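PDB 3ZPJ: Ton_1535 from Thermococcus onnurineus, which is of unknown function but folds as an alpha-solenoid, a right-handed coil of stacked helices that includes a left-handed helical turn. Local coordinates for residues A[31-36]-A[61-66]; A[39-44]-A[81-86]. All blocks are in the same frame, centred on the assembly; numbering follows the deposited sequence.

Interaction 1 of 2, residues A[31-36]-A[61-66]; sequences EQVQVL and MYIAKK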
ATOM      1  N   GLU A  31     -24.482   9.669   5.224  1.00 45.62           N
ATOM      2  CA  GLU A  31     -24.671   9.163   3.876  1.00 49.25           C
ATOM      3  C   GLU A  31     -24.834  10.315   2.872  1.00 45.44           C
ATOM      4  O   GLU A  31     -24.284  10.273   1.776  1.00 44.57           O
ATOM      5  CB  GLU A  31     -25.866   8.213   3.834  1.00 63.71           C
ATOM      6  CG  GLU A  31     -25.960   7.394   2.563  1.00 74.31           C
ATOM      7  CD  GLU A  31     -24.830   6.396   2.424  1.00 71.03           C
ATOM      8  OE1 GLU A  31     -24.156   6.108   3.439  1.00 57.16           O
ATOM      9  OE2 GLU A  31     -24.621   5.902   1.295  1.00 75.24           O
ATOM     10  N   GLN A  32     -25.562  11.358   3.256  1.00 37.72           N
ATOM     11  CA  GLN A  32     -25.665  12.552   2.410  1.00 40.01           C
ATOM     12  C   GLN A  32     -24.292  13.157   2.122  1.00 40.72           C
ATOM     13  O   GLN A  32     -24.049  13.657   1.036  1.00 49.43           O
ATOM     14  CB  GLN A  32     -26.572  13.604   3.054  1.00 31.24           C
ATOM     15  CG  GLN A  32     -28.018  13.172   3.172  1.00 37.25           C
ATOM     16  CD  GLN A  32     -28.880  14.245   3.788  1.00 44.70           C
ATOM     17  OE1 GLN A  32     -28.367  15.172   4.403  1.00 54.47           O
ATOM     18  NE2 GLN A  32     -30.194  14.131   3.625  1.00 39.70           N
ATOM     19  N   VAL A  33     -23.393  13.090   3.101  1.00 35.72           N
ATOM     20  CA  VAL A  33     -22.096  13.723   2.991  1.00 35.16           C
ATOM     21  C   VAL A  33     -21.169  12.896   2.112  1.00 40.04           C
ATOM     22  O   VAL A  33     -20.433  13.452   1.294  1.00 42.90           O
ATOM     23  CB  VAL A  33     -21.475  13.955   4.389  1.00 37.89           C
ATOM     24  CG1 VAL A  33     -20.070  14.512   4.277  1.00 47.68           C
ATOM     25  CG2 VAL A  33     -22.332  14.898   5.168  1.00 41.40           C
ATOM     26  N   GLN A  34     -21.207  11.576   2.314  1.00 35.46           N
ATOM     27  CA  GLN A  34     -20.603  10.598   1.414  1.00 47.78           C
ATOM     28  C   GLN A  34     -20.990  10.853  -0.035  1.00 48.30           C
ATOM     29  O   GLN A  34     -20.144  10.892  -0.922  1.00 44.04           O
ATOM     30  CB  GLN A  34     -21.083   9.183   1.766  1.00 50.67           C
ATOM     31  CG  GLN A  34     -20.585   8.638   3.081  1.00 68.25           C
ATOM     32  CD  GLN A  34     -19.176   8.107   2.982  1.00 77.68           C
ATOM     33  OE1 GLN A  34     -18.439   8.446   2.050  1.00 80.81           O
ATOM     34  NE2 GLN A  34     -18.789   7.260   3.940  1.00 73.60           N
ATOM     35  N   VAL A  35     -22.282  10.995  -0.281  1.00 45.69           N
ATOM     36  CA  VAL A  35     -22.737  11.161  -1.641  1.00 42.91           C
ATOM     37  C   VAL A  35     -22.223  12.485  -2.180  1.00 46.29           C
ATOM     38  O   VAL A  35     -21.617  12.533  -3.258  1.00 43.60           O
ATOM     39  CB  VAL A  35     -24.262  11.085  -1.729  1.00 49.07           C
ATOM     40  CG1 VAL A  35     -24.740  11.472  -3.116  1.00 46.67           C
ATOM     41  CG2 VAL A  35     -24.715   9.684  -1.386  1.00 52.47           C
ATOM     42  N   LEU A  36     -22.445  13.553  -1.418  1.00 44.01           N
ATOM     43  CA  LEU A  36     -22.071  14.886  -1.874  1.00 41.91           C
ATOM     44  C   LEU A  36     -20.597  14.913  -2.248  1.00 47.33           C
ATOM     45  O   LEU A  36     -20.232  15.358  -3.340  1.00 50.43           O
ATOM     46  CB  LEU A  36     -22.394  15.942  -0.818  1.00 37.85           C
ATOM     47  CG  LEU A  36     -23.886  16.209  -0.591  1.00 39.32           C
ATOM     48  CD1 LEU A  36     -24.111  16.964   0.710  1.00 50.33           C
ATOM     49  CD2 LEU A  36     -24.481  16.980  -1.753  1.00 46.44           C
ATOM     50  N   MET A  61     -20.559  20.712   4.099  1.00 41.88           N
ATOM     51  CA  MET A  61     -20.114  21.399   5.311  1.00 44.61           C
ATOM     52  C   MET A  61     -21.304  21.788   6.180  1.00 42.30           C
ATOM     53  O   MET A  61     -21.234  21.734   7.398  1.00 49.13           O
ATOM     54  CB  MET A  61     -19.283  22.645   4.977  1.00 48.96           C
ATOM     55  CG  MET A  61     -17.858  22.353   4.510  1.00 42.94           C
ATOM     56  SD  MET A  61     -17.021  23.790   3.798  1.00 37.81           S
ATOM     57  CE  MET A  61     -15.460  23.040   3.439  1.00 36.14           C
ATOM     58  N   TYR A  62     -22.398  22.184   5.551  1.00 44.75           N
ATOM     59  CA  TYR A  62     -23.589  22.603   6.294  1.00 44.19           C
ATOM     60  C   TYR A  62     -24.214  21.415   7.021  1.00 44.53           C
ATOM     61  O   TYR A  62     -24.627  21.527   8.170  1.00 44.46           O
ATOM     62  CB  TYR A  62     -24.602  23.228   5.339  1.00 47.36           C
ATOM     63  CG  TYR A  62     -25.971  23.499   5.930  1.00 52.44           C
ATOM     64  CD1 TYR A  62     -26.132  24.372   6.996  1.00 46.03           C
ATOM     65  CD2 TYR A  62     -27.107  22.915   5.387  1.00 62.61           C
ATOM     66  CE1 TYR A  62     -27.388  24.636   7.524  1.00 45.43           C
ATOM     67  CE2 TYR A  62     -28.366  23.178   5.901  1.00 65.95           C
ATOM     68  CZ  TYR A  62     -28.500  24.038   6.970  1.00 61.18           C
ATOM     69  OH  TYR A  62     -29.747  24.298   7.495  1.00 67.07           O
ATOM     70  N   ILE A  63     -24.277  20.277   6.340  1.00 40.31           N
ATOM     71  CA  ILE A  63     -24.825  19.073   6.943  1.00 43.08           C
ATOM     72  C   ILE A  63     -23.999  18.636   8.161  1.00 44.69           C
ATOM     73  O   ILE A  63     -24.551  18.291   9.208  1.00 49.16           O
ATOM     74  CB  ILE A  63     -24.949  17.952   5.903  1.00 44.75           C
ATOM     75  CG1 ILE A  63     -25.996  18.348   4.859  1.00 42.98           C
ATOM     76  CG2 ILE A  63     -25.318  16.640   6.567  1.00 38.09           C
ATOM     77  CD1 ILE A  63     -26.150  17.384   3.723  1.00 46.01           C
ATOM     78  N   ALA A  64     -22.679  18.713   8.040  1.00 45.60           N
ATOM     79  CA  ALA A  64     -21.787  18.347   9.141  1.00 37.87           C
ATOM     80  C   ALA A  64     -21.945  19.302  10.326  1.00 46.55           C
ATOM     81  O   ALA A  64     -21.856  18.896  11.487  1.00 49.29           O
ATOM     82  CB  ALA A  64     -20.345  18.327   8.672  1.00 34.68           C
ATOM     83  N   LYS A  65     -22.180  20.574  10.026  1.00 43.44           N
ATOM     84  CA  LYS A  65     -22.320  21.581  11.062  1.00 42.47           C
ATOM     85  C   LYS A  65     -23.586  21.328  11.899  1.00 44.12           C
ATOM     86  O   LYS A  65     -23.596  21.566  13.106  1.00 49.05           O
ATOM     87  CB  LYS A  65     -22.292  22.990  10.447  1.00 40.04           C
ATOM     88  CG  LYS A  65     -23.026  24.068  11.257  1.00 52.50           C
ATOM     89  CD  LYS A  65     -22.103  24.937  12.102  1.00 58.86           C
ATOM     90  CE  LYS A  65     -21.653  26.202  11.376  1.00 63.01           C
ATOM     91  NZ  LYS A  65     -20.433  25.940  10.555  1.00 61.50           N
ATOM     92  N   LYS A  66     -24.640  20.807  11.280  1.00 43.60           N
ATOM     93  CA  LYS A  66     -25.890  20.605  12.013  1.00 47.11           C
ATOM     94  C   LYS A  66     -25.933  19.326  12.855  1.00 55.26           C
ATOM     95  O   LYS A  66     -26.855  19.133  13.642  1.00 57.15           O
ATOM     96  CB  LYS A  66     -27.090  20.643  11.068  1.00 43.45           C
ATOM     97  CG  LYS A  66     -27.400  22.028  10.512  1.00 51.90           C
ATOM     98  CD  LYS A  66     -28.773  22.050   9.837  1.00 56.71           C
ATOM     99  CE  LYS A  66     -29.891  22.322  10.843  1.00 65.75           C
ATOM    100  NZ  LYS A  66     -29.796  23.678  11.485  1.00 65.98           N
TER
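I63 projects from residues 61-66 at the side chains of Q32, V33 and L36, the join of an antiparallel pair of consecutive helices, 29-45 and 53-66, in the alpha-solenoid. The local axes approach to 9.7 Å and run at 161° to each other, and I63 bridges much of that separation by itself. Its CG1 lies beside the backbone N (chi1 -66°) and the chain is then extended (chi2 176°), which carries CD1 away from its own helix and in among the facing residues. There CD1 meets L36 and Q32. The CD1 methyl of L36 meets it at 3.7 Å, the two side chains crossing obliquely, and L36 also packs on I56 and A60, further back on the helix of I63. The Q32 chain crosses that of I63 at about a right angle and brings OE1 to 3.2 Å from I63 CD1, a tight contact without a hydrogen bond. The rotation of this amide is set on its other branch, where NE2 bonds to I26 O in the loop before helix 29-45; with NE2 committed there, OE1 is left facing the isoleucine. V33 completes the set from the other flank: it and I63 slide past each other in opposite directions, and the CG2 methyl of V33 rests 3.7 Å from I63 CG2. Cutting I63 back to an alanine takes away both CD1 and CG2, and is likely to leave L36 CD1, the Q32 chain and V33 CG2 facing a gap between the helices. The same V33 CG2 also lies 4.1 Å from I63 CB.

Interaction 2 of 2, residues A[39-44]-A[81-86]; sequences IVVTIY and ASTLAI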
ATOM      1  N   ILE A  39     -19.553  12.978  -5.469  1.00 48.35           N
ATOM      2  CA  ILE A  39     -19.857  13.761  -6.652  1.00 38.60           C
ATOM      3  C   ILE A  39     -18.745  14.762  -6.965  1.00 48.64           C
ATOM      4  O   ILE A  39     -18.301  14.879  -8.106  1.00 55.12           O
ATOM      5  CB  ILE A  39     -21.157  14.519  -6.462  1.00 37.60           C
ATOM      6  CG1 ILE A  39     -22.321  13.528  -6.415  1.00 40.42           C
ATOM      7  CG2 ILE A  39     -21.333  15.553  -7.572  1.00 45.41           C
ATOM      8  CD1 ILE A  39     -23.664  14.182  -6.515  1.00 42.31           C
ATOM      9  N   VAL A  40     -18.309  15.492  -5.945  1.00 56.07           N
ATOM     10  CA  VAL A  40     -17.218  16.450  -6.085  1.00 54.36           C
ATOM     11  C   VAL A  40     -15.951  15.774  -6.584  1.00 54.04           C
ATOM     12  O   VAL A  40     -15.294  16.265  -7.497  1.00 60.21           O
ATOM     13  CB  VAL A  40     -16.904  17.145  -4.742  1.00 51.61           C
ATOM     14  CG1 VAL A  40     -15.487  17.737  -4.752  1.00 46.08           C
ATOM     15  CG2 VAL A  40     -17.942  18.223  -4.449  1.00 51.44           C
ATOM     16  N   VAL A  41     -15.608  14.648  -5.975  1.00 50.39           N
ATOM     17  CA  VAL A  41     -14.382  13.946  -6.327  1.00 61.64           C
ATOM     18  C   VAL A  41     -14.388  13.478  -7.793  1.00 73.08           C
ATOM     19  O   VAL A  41     -13.431  13.733  -8.526  1.00 73.15           O
ATOM     20  CB  VAL A  41     -14.074  12.799  -5.329  1.00 54.61           C
ATOM     21  CG1 VAL A  41     -12.993  11.877  -5.857  1.00 59.40           C
ATOM     22  CG2 VAL A  41     -13.654  13.373  -3.972  1.00 47.28           C
ATOM     23  N   THR A  42     -15.469  12.839  -8.235  1.00 75.14           N
ATOM     24  CA  THR A  42     -15.538  12.398  -9.629  1.00 66.22           C
ATOM     25  C   THR A  42     -15.486  13.576 -10.603  1.00 66.65           C
ATOM     26  O   THR A  42     -14.866  13.471 -11.652  1.00 70.06           O
ATOM     27  CB  THR A  42     -16.749  11.482  -9.927  1.00 56.97           C
ATOM     28  OG1 THR A  42     -17.965  12.168  -9.611  1.00 64.93           O
ATOM     29  CG2 THR A  42     -16.652  10.189  -9.113  1.00 47.08           C
ATOM     30  N   ILE A  43     -16.114  14.698 -10.257  1.00 64.63           N
ATOM     31  CA  ILE A  43     -15.991  15.905 -11.077  1.00 62.04           C
ATOM     32  C   ILE A  43     -14.538  16.376 -11.170  1.00 68.25           C
ATOM     33  O   ILE A  43     -14.017  16.618 -12.259  1.00 67.65           O
ATOM     34  CB  ILE A  43     -16.816  17.063 -10.523  1.00 61.50           C
ATOM     35  CG1 ILE A  43     -18.311  16.799 -10.693  1.00 53.92           C
ATOM     36  CG2 ILE A  43     -16.434  18.370 -11.220  1.00 61.75           C
ATOM     37  CD1 ILE A  43     -19.172  17.970 -10.231  1.00 54.23           C
ATOM     38  N   TYR A  44     -13.895  16.504 -10.015  1.00 69.01           N
ATOM     39  CA  TYR A  44     -12.514  16.957  -9.943  1.00 70.05           C
ATOM     40  C   TYR A  44     -11.607  16.053 -10.769  1.00 77.02           C
ATOM     41  O   TYR A  44     -10.680  16.523 -11.432  1.00 82.82           O
ATOM     42  CB  TYR A  44     -12.049  16.978  -8.482  1.00 62.06           C
ATOM     43  CG  TYR A  44     -10.643  17.483  -8.267  1.00 59.05           C
ATOM     44  CD1 TYR A  44     -10.358  18.845  -8.312  1.00 64.27           C
ATOM     45  CD2 TYR A  44      -9.602  16.604  -8.005  1.00 64.13           C
ATOM     46  CE1 TYR A  44      -9.077  19.314  -8.114  1.00 68.35           C
ATOM     47  CE2 TYR A  44      -8.312  17.064  -7.804  1.00 68.16           C
ATOM     48  CZ  TYR A  44      -8.057  18.419  -7.862  1.00 72.12           C
ATOM     49  OH  TYR A  44      -6.778  18.881  -7.664  1.00 79.54           O
ATOM     50  N   ALA A  81     -12.750  16.311   5.035  1.00 43.21           N
ATOM     51  CA  ALA A  81     -11.311  16.564   5.140  1.00 48.11           C
ATOM     52  C   ALA A  81     -10.485  15.841   4.084  1.00 43.20           C
ATOM     53  O   ALA A  81      -9.603  16.435   3.488  1.00 46.77           O
ATOM     54  CB  ALA A  81     -10.805  16.196   6.524  1.00 44.83           C
ATOM     55  N   SER A  82     -10.757  14.557   3.871  1.00 38.40           N
ATOM     56  CA  SER A  82      -9.981  13.805   2.890  1.00 46.45           C
ATOM     57  C   SER A  82     -10.298  14.232   1.454  1.00 46.99           C
ATOM     58  O   SER A  82      -9.401  14.250   0.619  1.00 50.77           O
ATOM     59  CB  SER A  82     -10.089  12.279   3.078  1.00 39.33           C
ATOM     60  OG  SER A  82     -11.405  11.803   2.907  1.00 37.83           O
ATOM     61  N   THR A  83     -11.539  14.633   1.174  1.00 41.83           N
ATOM     62  CA  THR A  83     -11.863  15.080  -0.178  1.00 46.20           C
ATOM     63  C   THR A  83     -11.199  16.424  -0.520  1.00 45.86           C
ATOM     64  O   THR A  83     -10.777  16.644  -1.665  1.00 46.47           O
ATOM     65  CB  THR A  83     -13.394  15.100  -0.465  1.00 54.47           C
ATOM     66  OG1 THR A  83     -13.981  16.266   0.098  1.00 70.13           O
ATOM     67  CG2 THR A  83     -14.065  13.881   0.127  1.00 44.39           C
ATOM     68  N   LEU A  84     -11.096  17.313   0.465  1.00 43.44           N
ATOM     69  CA  LEU A  84     -10.362  18.565   0.272  1.00 47.05           C
ATOM     70  C   LEU A  84      -8.909  18.254   0.004  1.00 50.62           C
ATOM     71  O   LEU A  84      -8.278  18.872  -0.847  1.00 57.03           O
ATOM     72  CB  LEU A  84     -10.445  19.460   1.504  1.00 48.43           C
ATOM     73  CG  LEU A  84     -11.809  20.041   1.846  1.00 50.98           C
ATOM     74  CD1 LEU A  84     -11.724  20.780   3.167  1.00 50.54           C
ATOM     75  CD2 LEU A  84     -12.296  20.958   0.723  1.00 55.34           C
ATOM     76  N   ALA A  85      -8.381  17.291   0.748  1.00 49.90           N
ATOM     77  CA  ALA A  85      -6.984  16.903   0.620  1.00 51.89           C
ATOM     78  C   ALA A  85      -6.698  16.282  -0.746  1.00 50.43           C
ATOM     79  O   ALA A  85      -5.665  16.564  -1.351  1.00 56.12           O
ATOM     80  CB  ALA A  85      -6.592  15.961   1.737  1.00 50.12           C
ATOM     81  N   ILE A  86      -7.608  15.433  -1.214  1.00 47.44           N
ATOM     82  CA  ILE A  86      -7.585  14.960  -2.592  1.00 52.42           C
ATOM     83  C   ILE A  86      -7.380  16.150  -3.537  1.00 59.65           C
ATOM     84  O   ILE A  86      -6.428  16.175  -4.310  1.00 69.14           O
ATOM     85  CB  ILE A  86      -8.915  14.251  -2.981  1.00 61.36           C
ATOM     86  CG1 ILE A  86      -9.203  13.054  -2.080  1.00 66.22           C
ATOM     87  CG2 ILE A  86      -8.886  13.795  -4.417  1.00 55.93           C
ATOM     88  CD1 ILE A  86      -8.221  11.946  -2.190  1.00 70.44           C
TER
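V41 and T83 mark the closest pairing of residues 39-44 with residues 81-86, their CA atoms 6.7 Å apart on two helices that run in the same general sense. One residue earlier, V40 inclines toward the second helix but only skirts it; its methyls pack instead on I56 and M57 of helix 53-66 and on M87. M57 also touches T83, so it meets a residue on each of the two helices. V41 itself makes the central contact. Its CG2 branch, anti to the carbonyl carbon, reaches across to T83 and lies 3.9 Å from T83 CB and 4.2 Å from T83 CG2, the two short side chains crossing at a slant. T83 can offer this apolar side because its hydroxyl is turned back on its own helix: with chi1 at 79°, OG1 bonds to I80 O, and CB and CG2 are left to meet the valine. A turn further on, Y44 extends its ring alongside the end of helix 70-86. Its CG stands anti to the backbone N (chi1 -178°), which directs the ring outward from helix 29-45, and CE2 comes to 4.1 Å from I86 O, a looser approach with no hydrogen bond across it. The I86 side chain points toward helix 29-45 and covers both residues loosely, its CG2 4.6 Å from Y44 CD2 and 4.8 Å from V41 CG2. M87 adds a further contact to the tyrosine. The two segments together bury 190 Å², mostly from V41, I86, Y44 and T83. Such side-by-side packing of a helix with the next but one, both running the same way and with the intervening helix touching both, is characteristic of alpha-solenoid stacking.

How the interactions relate
Both contacts draw on helix 29-45, interaction 1 on its N-terminal half and interaction 2 on its C-terminal half, and their centres lie about 13 Å apart. The partners are successive helices: 53-66 returns antiparallel against residues 31-36, and 70-86 then comes alongside residues 39-44. Along the chain the segments therefore alternate, 31-36, 39-44, 61-66 and 81-86, so the closures cross. One contact lies within an antiparallel helical hairpin; the other brings helix 29-45 against helix 70-86, the next but one in the chain. In this N-terminal part of the solenoid, both of these contacts join helices close in sequence.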